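PDB 1IUG: putative aspartate aminotransferase, which probably catalyses pyridoxal 5'-phosphate-dependent transamination, as an aspartate aminotransferase or a closely related class-V enzyme. Local coordinates for residues V80-K85 and R103-Y108; G109-P114 and P277-P282. One frame throughout, in Å; residues are numbered along the deposited sequence.

Contact 1: V80-K85 and R103-Y108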
loop_
_atom_site.group_PDB
_atom_site.type_symbol
_atom_site.label_atom_id
_atom_site.label_comp_id
_atom_site.label_asym_id
_atom_site.label_seq_id
_atom_site.Cartn_x
_atom_site.Cartn_y
_atom_site.Cartn_z
ATOM N N VAL A 80 -17.347 -19.971 -5.333
ATOM C CA VAL A 80 -17.480 -18.604 -4.839
ATOM C C VAL A 80 -18.923 -18.100 -4.832
ATOM O O VAL A 80 -19.486 -17.783 -5.885
ATOM C CB VAL A 80 -16.632 -17.610 -5.685
ATOM C CG1 VAL A 80 -16.766 -16.196 -5.136
ATOM C CG2 VAL A 80 -15.170 -18.042 -5.713
ATOM N N PRO A 81 -19.556 -18.065 -3.647
ATOM C CA PRO A 81 -20.934 -17.586 -3.525
ATOM C C PRO A 81 -20.915 -16.065 -3.649
ATOM O O PRO A 81 -20.019 -15.407 -3.115
ATOM C CB PRO A 81 -21.316 -17.998 -2.102
ATOM C CG PRO A 81 -20.414 -19.148 -1.808
ATOM C CD PRO A 81 -19.113 -18.686 -2.390
ATOM N N VAL A 82 -21.886 -15.510 -4.364
ATOM C CA VAL A 82 -21.962 -14.069 -4.537
ATOM C C VAL A 82 -23.288 -13.543 -4.002
ATOM O O VAL A 82 -24.361 -13.969 -4.429
ATOM C CB VAL A 82 -21.757 -13.664 -6.009
ATOM C CG1 VAL A 82 -21.894 -12.152 -6.170
ATOM C CG2 VAL A 82 -20.382 -14.113 -6.476
ATOM N N TYR A 83 -23.194 -12.629 -3.040
ATOM C CA TYR A 83 -24.362 -12.041 -2.401
ATOM C C TYR A 83 -24.126 -10.580 -2.033
ATOM O O TYR A 83 -24.817 -10.019 -1.179
ATOM C CB TYR A 83 -24.740 -12.856 -1.156
ATOM C CG TYR A 83 -23.558 -13.295 -0.316
ATOM C CD1 TYR A 83 -23.252 -12.658 0.887
ATOM C CD2 TYR A 83 -22.746 -14.351 -0.727
ATOM C CE1 TYR A 83 -22.159 -13.068 1.662
ATOM C CE2 TYR A 83 -21.660 -14.767 0.035
ATOM C CZ TYR A 83 -21.373 -14.120 1.228
ATOM O OH TYR A 83 -20.295 -14.538 1.970
ATOM N N GLY A 84 -23.157 -9.963 -2.698
ATOM C CA GLY A 84 -22.858 -8.576 -2.427
ATOM C C GLY A 84 -21.683 -8.075 -3.230
ATOM O O GLY A 84 -21.071 -8.824 -3.990
ATOM N N LYS A 85 -21.363 -6.804 -3.026
ATOM C CA LYS A 85 -20.264 -6.119 -3.701
ATOM C C LYS A 85 -18.923 -6.829 -3.485
ATOM O O LYS A 85 -18.200 -7.110 -4.447
ATOM C CB LYS A 85 -20.190 -4.679 -3.175
ATOM C CG LYS A 85 -19.388 -3.640 -3.975
ATOM C CD LYS A 85 -18.337 -2.900 -3.160
ATOM C CE LYS A 85 -18.132 -1.457 -3.637
ATOM N NZ LYS A 85 -17.808 -0.479 -2.551
ATOM N N ARG A 103 -19.925 -19.813 -9.699
ATOM C CA ARG A 103 -20.521 -18.624 -9.125
ATOM C C ARG A 103 -21.997 -18.866 -8.786
ATOM O O ARG A 103 -22.819 -19.091 -9.676
ATOM C CB ARG A 103 -20.315 -17.510 -10.162
ATOM C CG ARG A 103 -20.523 -16.063 -9.768
ATOM C CD ARG A 103 -21.915 -15.729 -9.325
ATOM N NE ARG A 103 -22.151 -14.281 -9.304
ATOM C CZ ARG A 103 -21.771 -13.421 -10.249
ATOM N NH1 ARG A 103 -21.117 -13.835 -11.328
ATOM N NH2 ARG A 103 -22.058 -12.131 -10.118
ATOM N N LEU A 104 -22.312 -18.874 -7.492
ATOM C CA LEU A 104 -23.684 -19.072 -7.027
ATOM C C LEU A 104 -24.274 -17.744 -6.549
ATOM O O LEU A 104 -23.885 -17.221 -5.501
ATOM C CB LEU A 104 -23.731 -20.103 -5.897
ATOM C CG LEU A 104 -23.279 -21.532 -6.209
ATOM C CD1 LEU A 104 -23.513 -22.403 -4.983
ATOM C CD2 LEU A 104 -24.039 -22.089 -7.413
ATOM N N ASP A 105 -25.225 -17.213 -7.314
ATOM C CA ASP A 105 -25.856 -15.935 -6.990
ATOM C C ASP A 105 -26.970 -15.959 -5.956
ATOM O O ASP A 105 -27.841 -16.827 -5.975
ATOM C CB ASP A 105 -26.380 -15.256 -8.257
ATOM C CG ASP A 105 -25.275 -14.661 -9.098
ATOM O OD1 ASP A 105 -24.848 -13.525 -8.798
ATOM O OD2 ASP A 105 -24.840 -15.328 -10.064
ATOM N N TYR A 106 -26.937 -14.971 -5.068
ATOM C CA TYR A 106 -27.944 -14.807 -4.033
ATOM C C TYR A 106 -28.403 -13.363 -4.074
ATOM O O TYR A 106 -27.644 -12.475 -4.463
ATOM C CB TYR A 106 -27.365 -15.087 -2.645
ATOM C CG TYR A 106 -26.985 -16.520 -2.412
ATOM C CD1 TYR A 106 -25.728 -16.989 -2.775
ATOM C CD2 TYR A 106 -27.883 -17.411 -1.825
ATOM C CE1 TYR A 106 -25.369 -18.308 -2.563
ATOM C CE2 TYR A 106 -27.535 -18.730 -1.607
ATOM C CZ TYR A 106 -26.275 -19.173 -1.977
ATOM O OH TYR A 106 -25.904 -20.473 -1.743
ATOM N N PRO A 107 -29.674 -13.113 -3.731
ATOM C CA PRO A 107 -30.177 -11.737 -3.736
ATOM C C PRO A 107 -29.385 -10.924 -2.709
ATOM O O PRO A 107 -29.068 -11.431 -1.627
ATOM C CB PRO A 107 -31.625 -11.910 -3.282
ATOM C CG PRO A 107 -31.983 -13.266 -3.811
ATOM C CD PRO A 107 -30.760 -14.076 -3.474
ATOM N N TYR A 108 -29.019 -9.695 -3.061
ATOM C CA TYR A 108 -28.280 -8.837 -2.141
ATOM C C TYR A 108 -29.066 -8.731 -0.837
ATOM O O TYR A 108 -30.246 -8.380 -0.837
ATOM C CB TYR A 108 -28.053 -7.446 -2.748
ATOM C CG TYR A 108 -26.809 -7.324 -3.613
ATOM C CD1 TYR A 108 -26.006 -6.183 -3.550
ATOM C CD2 TYR A 108 -26.441 -8.337 -4.501
ATOM C CE1 TYR A 108 -24.869 -6.051 -4.350
ATOM C CE2 TYR A 108 -25.301 -8.213 -5.309
ATOM C CZ TYR A 108 -24.525 -7.067 -5.227
ATOM O OH TYR A 108 -23.415 -6.926 -6.030
#
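Y108 lays one face of its ring over the backbone of G84, whose CA sits 3.7 Å from the ring centroid and only 16° off the normal, a CH-pi contact. Glycine suits this N-cap position because the backbone is fully extended there, a shape a residue without a side chain takes easily just before helix 85-96. Trimming Y108 to an alanine is likely to open a gap above G84 and strip the turn of its aromatic cover. Y106 and Y83 meet alongside, CB to CB at 3.8 Å, and then part. Y106 has CG opposite its carbonyl carbon (chi1 -68°), which turns the ring edge to V82 O and lets CE1 reach P81 CB; its hydroxyl is hydrogen-bonded to D116. Y83 has CG wedged between backbone N and carbonyl carbon (chi1 42°); its ring leads away, and the hydroxyl hydrogen-bonds to V128 O. On the sheet face carrying V82, R103 bends at chi2 and crosses the valine, bringing NE 3.3 Å from V82 CG2. The same NE forms a salt bridge with D105 OD1 at 2.8 Å, though the hydrogen bond in it is weak, and the guanidinium makes a cation-pi contact with Y91. V82 N bonds L104 O at 2.9 Å, almost straight; V82 O accepts a more bent bond from Y106 N; L104 N reaches V80 O weakly. None of the three needs an N-H from P81. Strands 77-82 and 100-105, linked by helix 85-96, form a beta-alpha-beta crossover at the edge of the seven-stranded sheet typical of fold-type-I pyridoxal-phosphate enzymes.

Contact 2: G109-P114 and P277-P282; sequences GDTPRP and PKRFSP
The carboxylate of D110 is approached at its oxygen end, on the OD1 side, by K278 NZ, which is tilted well out of the carboxylate plane; it meets OD1 at 3.0 Å in a salt bridge, while OD2 is farther off at 3.7 Å. The contact joins two loops of the fold-type-I aminotransferase architecture, one leaving the edge of the large seven-stranded sheet, the other linking strands 274-275 and 285-288 of the smaller sheet. K278 starts with CG opposite its carbonyl carbon, then bends at chi2 (-60°) and again at chi4, near 0°, the last turn setting NZ beside OD1. A long, flexible lysine suits this exposed place, and each charge would help offset the other. G109 has a positive phi of 117°, where a side chain would jam against the carbonyl O of Y108, so glycine is the natural occupant of the turn. Its carbonyl O lies 3.3 Å from P277 CA in a C-H...O contact, and K278 N gives it a long, weak hydrogen bond. Nearby, T111 and P277 both rest on A136 of strand 136-137. A single water ties the backbones together, donating to G109 O at 2.7 Å and accepting from R279 N at 2.7 Å.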
loop_
_atom_site.group_PDB
_atom_site.type_symbol
_atom_site.label_atom_id
_atom_site.label_comp_id
_atom_site.label_asym_id
_atom_site.label_seq_id
_atom_site.Cartn_x
_atom_site.Cartn_y
_atom_site.Cartn_z
ATOM N N GLY A 109 -28.417 -9.097 0.265
ATOM C CA GLY A 109 -29.062 -9.063 1.565
ATOM C C GLY A 109 -29.136 -10.462 2.149
ATOM O O GLY A 109 -29.313 -10.637 3.357
ATOM N N ASP A 110 -29.003 -11.460 1.277
ATOM C CA ASP A 110 -29.042 -12.867 1.673
ATOM C C ASP A 110 -27.639 -13.434 1.872
ATOM O O ASP A 110 -26.644 -12.804 1.516
ATOM C CB ASP A 110 -29.774 -13.705 0.616
ATOM C CG ASP A 110 -31.279 -13.500 0.636
ATOM O OD1 ASP A 110 -31.736 -12.351 0.828
ATOM O OD2 ASP A 110 -32.010 -14.497 0.450
ATOM N N THR A 111 -27.577 -14.620 2.467
ATOM C CA THR A 111 -26.315 -15.312 2.712
ATOM C C THR A 111 -26.469 -16.773 2.297
ATOM O O THR A 111 -27.580 -17.306 2.266
ATOM C CB THR A 111 -25.890 -15.249 4.204
ATOM O OG1 THR A 111 -26.940 -15.762 5.032
ATOM C CG2 THR A 111 -25.567 -13.820 4.616
ATOM N N PRO A 112 -25.352 -17.436 1.963
ATOM C CA PRO A 112 -25.345 -18.841 1.543
ATOM C C PRO A 112 -25.822 -19.809 2.622
ATOM O O PRO A 112 -25.630 -19.566 3.812
ATOM C CB PRO A 112 -23.869 -19.090 1.222
ATOM C CG PRO A 112 -23.354 -17.740 0.865
ATOM C CD PRO A 112 -23.995 -16.869 1.894
ATOM N N ARG A 113 -26.457 -20.894 2.190
ATOM C CA ARG A 113 -26.933 -21.940 3.097
ATOM C C ARG A 113 -25.826 -22.998 3.105
ATOM O O ARG A 113 -25.179 -23.229 2.082
ATOM C CB ARG A 113 -28.203 -22.604 2.552
ATOM C CG ARG A 113 -29.291 -21.676 2.044
ATOM C CD ARG A 113 -29.827 -20.743 3.113
ATOM N NE ARG A 113 -30.748 -19.748 2.552
ATOM C CZ ARG A 113 -31.844 -20.031 1.848
ATOM N NH1 ARG A 113 -32.188 -21.290 1.604
ATOM N NH2 ARG A 113 -32.591 -19.046 1.366
ATOM N N PRO A 114 -25.583 -23.645 4.257
ATOM C CA PRO A 114 -24.544 -24.681 4.353
ATOM C C PRO A 114 -24.757 -25.812 3.337
ATOM O O PRO A 114 -23.798 -26.420 2.851
ATOM C CB PRO A 114 -24.707 -25.186 5.783
ATOM C CG PRO A 114 -25.135 -23.950 6.518
ATOM C CD PRO A 114 -26.155 -23.346 5.583
ATOM N N PRO A 277 -30.484 -6.851 5.235
ATOM C CA PRO A 277 -30.102 -8.244 5.500
ATOM C C PRO A 277 -31.020 -9.026 6.446
ATOM O O PRO A 277 -31.855 -8.448 7.141
ATOM C CB PRO A 277 -28.715 -8.085 6.105
ATOM C CG PRO A 277 -28.896 -6.866 6.961
ATOM C CD PRO A 277 -29.685 -5.925 6.068
ATOM N N LYS A 278 -30.859 -10.350 6.444
ATOM C CA LYS A 278 -31.619 -11.253 7.315
ATOM C C LYS A 278 -30.735 -11.501 8.536
ATOM O O LYS A 278 -31.212 -11.569 9.666
ATOM C CB LYS A 278 -31.883 -12.598 6.621
ATOM C CG LYS A 278 -32.574 -12.523 5.266
ATOM C CD LYS A 278 -33.949 -11.860 5.362
ATOM C CE LYS A 278 -34.655 -11.788 4.003
ATOM N NZ LYS A 278 -33.864 -12.378 2.878
ATOM N N ARG A 279 -29.445 -11.687 8.267
ATOM C CA ARG A 279 -28.422 -11.910 9.281
ATOM C C ARG A 279 -27.700 -10.580 9.430
ATOM O O ARG A 279 -27.161 -10.046 8.459
ATOM C CB ARG A 279 -27.442 -12.975 8.799
ATOM C CG ARG A 279 -27.810 -14.404 9.149
ATOM C CD ARG A 279 -27.888 -14.609 10.648
ATOM N NE ARG A 279 -27.349 -15.912 11.039
ATOM C CZ ARG A 279 -26.052 -16.206 11.088
ATOM N NH1 ARG A 279 -25.137 -15.296 10.768
ATOM N NH2 ARG A 279 -25.665 -17.412 11.485
ATOM N N PHE A 280 -27.659 -10.065 10.650
ATOM C CA PHE A 280 -27.046 -8.771 10.891
ATOM C C PHE A 280 -25.590 -8.750 11.330
ATOM O O PHE A 280 -25.207 -9.400 12.301
ATOM C CB PHE A 280 -27.901 -7.973 11.879
ATOM C CG PHE A 280 -29.339 -7.855 11.468
ATOM C CD1 PHE A 280 -30.234 -8.896 11.717
ATOM C CD2 PHE A 280 -29.795 -6.724 10.805
ATOM C CE1 PHE A 280 -31.562 -8.810 11.305
ATOM C CE2 PHE A 280 -31.119 -6.624 10.390
ATOM C CZ PHE A 280 -32.006 -7.670 10.638
ATOM N N SER A 281 -24.786 -8.006 10.578
ATOM C CA SER A 281 -23.376 -7.818 10.882
ATOM C C SER A 281 -23.303 -6.552 11.731
ATOM O O SER A 281 -24.000 -5.576 11.454
ATOM C CB SER A 281 -22.576 -7.607 9.598
ATOM O OG SER A 281 -21.254 -7.199 9.894
ATOM N N PRO A 282 -22.467 -6.554 12.781
ATOM C CA PRO A 282 -22.330 -5.383 13.653
ATOM C C PRO A 282 -21.541 -4.237 13.002
ATOM O O PRO A 282 -21.406 -3.167 13.587
ATOM C CB PRO A 282 -21.559 -5.937 14.859
ATOM C CG PRO A 282 -21.692 -7.448 14.744
ATOM C CD PRO A 282 -21.648 -7.674 13.273
HETATM O O HOH W 1 -28.682 -11.912 5.642
#

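Both contacts are partly buried, but contact 1 is the more extensive, covering 467 Å² against 199 Å². It pairs neighbouring strands of one sheet, close in sequence, with parallel-strand backbone hydrogen bonds, one of them weak, and aromatic packing. Contact 2 brings together loops far apart in the chain that are attached to different sheets, through an exposed salt bridge, a weak backbone bond and a water. The two follow directly on each other, since G109 continues the chain from Y108. The centres of contact 1 and contact 2 are about 11 Å apart. They also meet in space: P112, which takes no part in pairing with 277-282, packs against P81, Y83 and Y106, and D110 O touches Y83 CB at 3.3 Å.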